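Local coordinates for protein cytochrome P450 (Picrophilus torridus, PDB 2RFB) that probably acts as a heme-dependent monooxygenase, inserting one atom of molecular oxygen into its substrate, at residues Val222-Arg227 and Asp275-Gly280. Numbering follows the deposited sequence.
Sequences VEETLR and DLFKIG
Glu224 meets the 275-280 loop in two ways, through its carboxylate and through its aliphatic stem. Its OE2 accepts the backbone N-H of Lys278, with Lys278 N to Glu224 OE2 at 2.8 Å and a nearly straight bond of 173°. The donor comes from the anti side, tilted 35° out of the carboxylate plane. The stem lies over the ring of Phe277. Glu224 CG sits 3.5 Å from the centroid of the Phe277 ring, close to the ring normal, which makes a CH-pi contact. With CG anti to the backbone N (chi1 179°), the stem leaves the helix toward the loop, and the bend at chi2 brings the carboxylate to Lys278 N. Thr225 OG1, hydrogen-bonded to Phe221 O one turn earlier, skirts the edge of the same ring.

Arg227, one helical turn on, forms a salt bridge to Glu224, Arg227 NH1 to Glu224 OE2 at 2.8 Å, though its hydrogen bond is bent and weak. Leu276 O stands near the guanidinium plane, 3.5 Å from Arg227 NH1. Arg281 forms a further salt bridge to Glu224 OE2. This is the Glu-Arg-Arg triad of P450s, built from the ExxR motif and an arginine of the meander. Replacing Glu224 by alanine is likely to leave Lys278 N and both arginines without their shared carboxylate and strip the CG packing from Phe277.

Arg227 NH2 and NE are hydrogen-bonded to Pro274 O and Asn265 O. The contact fastens helix 218-228 to the loop that precedes helix 298-315, while Thr225 and Phe277 both pack against helix 175-206.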
loop_
_atom_site.group_PDB
_atom_site.type_symbol
_atom_site.label_atom_id
_atom_site.label_comp_id
_atom_site.label_asym_id
_atom_site.label_seq_id
_atom_site.Cartn_x
_atom_site.Cartn_y
_atom_site.Cartn_z
ATOM N N VAL A 222 -11.249 1.741 9.762
ATOM C CA VAL A 222 -10.183 1.608 8.767
ATOM C C VAL A 222 -9.462 0.308 9.052
ATOM O O VAL A 222 -9.213 -0.478 8.104
ATOM C CB VAL A 222 -9.197 2.841 8.820
ATOM C CG1 VAL A 222 -7.900 2.554 8.069
ATOM C CG2 VAL A 222 -9.900 4.144 8.308
ATOM N N GLU A 223 -9.198 0.032 10.345
ATOM C CA GLU A 223 -8.534 -1.221 10.703
ATOM C C GLU A 223 -9.375 -2.412 10.257
ATOM O O GLU A 223 -8.826 -3.367 9.710
ATOM C CB GLU A 223 -8.197 -1.379 12.213
ATOM C CG GLU A 223 -6.980 -0.585 12.776
ATOM C CD GLU A 223 -5.730 -0.513 11.846
ATOM O OE1 GLU A 223 -5.317 0.621 11.457
ATOM O OE2 GLU A 223 -5.159 -1.582 11.516
ATOM N N GLU A 224 -10.692 -2.373 10.476
ATOM C CA GLU A 224 -11.471 -3.562 10.146
ATOM C C GLU A 224 -11.620 -3.710 8.629
ATOM O O GLU A 224 -11.738 -4.840 8.115
ATOM C CB GLU A 224 -12.805 -3.619 10.905
ATOM C CG GLU A 224 -13.688 -4.829 10.587
ATOM C CD GLU A 224 -13.232 -6.143 11.190
ATOM O OE1 GLU A 224 -12.038 -6.311 11.538
ATOM O OE2 GLU A 224 -14.085 -7.044 11.343
ATOM N N THR A 225 -11.570 -2.600 7.885
ATOM C CA THR A 225 -11.595 -2.766 6.427
ATOM C C THR A 225 -10.320 -3.484 5.957
ATOM O O THR A 225 -10.364 -4.319 5.039
ATOM C CB THR A 225 -11.802 -1.414 5.668
ATOM O OG1 THR A 225 -12.987 -0.738 6.160
ATOM C CG2 THR A 225 -11.942 -1.669 4.153
ATOM N N LEU A 226 -9.190 -3.111 6.545
ATOM C CA LEU A 226 -7.853 -3.629 6.168
ATOM C C LEU A 226 -7.869 -5.122 6.348
ATOM O O LEU A 226 -7.414 -5.902 5.497
ATOM C CB LEU A 226 -6.724 -3.000 7.045
ATOM C CG LEU A 226 -6.398 -1.584 6.528
ATOM C CD1 LEU A 226 -5.773 -0.705 7.558
ATOM C CD2 LEU A 226 -5.564 -1.556 5.235
ATOM N N ARG A 227 -8.446 -5.511 7.461
ATOM C CA ARG A 227 -8.604 -6.911 7.750
ATOM C C ARG A 227 -9.563 -7.604 6.763
ATOM O O ARG A 227 -9.316 -8.749 6.306
ATOM C CB ARG A 227 -9.185 -7.027 9.138
ATOM C CG ARG A 227 -9.086 -8.414 9.663
ATOM C CD ARG A 227 -10.171 -8.613 10.781
ATOM N NE ARG A 227 -10.738 -9.836 10.353
ATOM C CZ ARG A 227 -11.958 -10.068 9.930
ATOM N NH1 ARG A 227 -12.921 -9.178 10.006
ATOM N NH2 ARG A 227 -12.186 -11.299 9.498
ATOM N N ASP A 275 -15.902 -13.810 8.965
ATOM C CA ASP A 275 -16.655 -13.232 7.823
ATOM C C ASP A 275 -17.643 -12.115 8.150
ATOM O O ASP A 275 -18.397 -11.677 7.285
ATOM C CB ASP A 275 -17.216 -14.320 6.911
ATOM C CG ASP A 275 -16.104 -15.347 6.495
ATOM O OD1 ASP A 275 -15.015 -14.931 6.009
ATOM O OD2 ASP A 275 -16.297 -16.570 6.725
ATOM N N LEU A 276 -17.574 -11.599 9.369
ATOM C CA LEU A 276 -18.354 -10.440 9.739
ATOM C C LEU A 276 -17.493 -9.187 10.008
ATOM O O LEU A 276 -16.391 -9.266 10.541
ATOM C CB LEU A 276 -19.221 -10.757 10.987
ATOM C CG LEU A 276 -20.328 -11.849 10.923
ATOM C CD1 LEU A 276 -20.962 -12.072 12.277
ATOM C CD2 LEU A 276 -21.417 -11.499 9.895
ATOM N N PHE A 277 -18.042 -8.030 9.705
ATOM C CA PHE A 277 -17.398 -6.784 9.975
ATOM C C PHE A 277 -17.688 -6.287 11.381
ATOM O O PHE A 277 -18.795 -5.858 11.692
ATOM C CB PHE A 277 -17.903 -5.764 8.964
ATOM C CG PHE A 277 -17.047 -4.564 8.841
ATOM C CD1 PHE A 277 -16.021 -4.532 7.894
ATOM C CD2 PHE A 277 -17.266 -3.448 9.672
ATOM C CE1 PHE A 277 -15.223 -3.415 7.779
ATOM C CE2 PHE A 277 -16.468 -2.310 9.557
ATOM C CZ PHE A 277 -15.446 -2.291 8.595
ATOM N N LYS A 278 -16.674 -6.305 12.224
ATOM C CA LYS A 278 -16.811 -5.849 13.599
ATOM C C LYS A 278 -15.655 -4.913 13.883
ATOM O O LYS A 278 -14.474 -5.346 13.855
ATOM C CB LYS A 278 -16.708 -7.028 14.553
ATOM C CG LYS A 278 -17.660 -8.206 14.268
ATOM C CD LYS A 278 -18.013 -8.894 15.611
ATOM C CE LYS A 278 -18.101 -10.423 15.505
ATOM N NZ LYS A 278 -18.505 -11.017 16.821
ATOM N N ILE A 279 -15.987 -3.641 14.103
ATOM C CA ILE A 279 -15.040 -2.642 14.577
ATOM C C ILE A 279 -14.647 -3.054 15.985
ATOM O O ILE A 279 -15.502 -3.501 16.741
ATOM C CB ILE A 279 -15.694 -1.230 14.701
ATOM C CG1 ILE A 279 -16.078 -0.652 13.372
ATOM C CG2 ILE A 279 -14.782 -0.246 15.408
ATOM C CD1 ILE A 279 -17.194 0.396 13.513
ATOM N N GLY A 280 -13.374 -2.870 16.333
ATOM C CA GLY A 280 -12.866 -3.035 17.700
ATOM C C GLY A 280 -12.359 -4.422 18.023
ATOM O O GLY A 280 -12.344 -4.809 19.188
#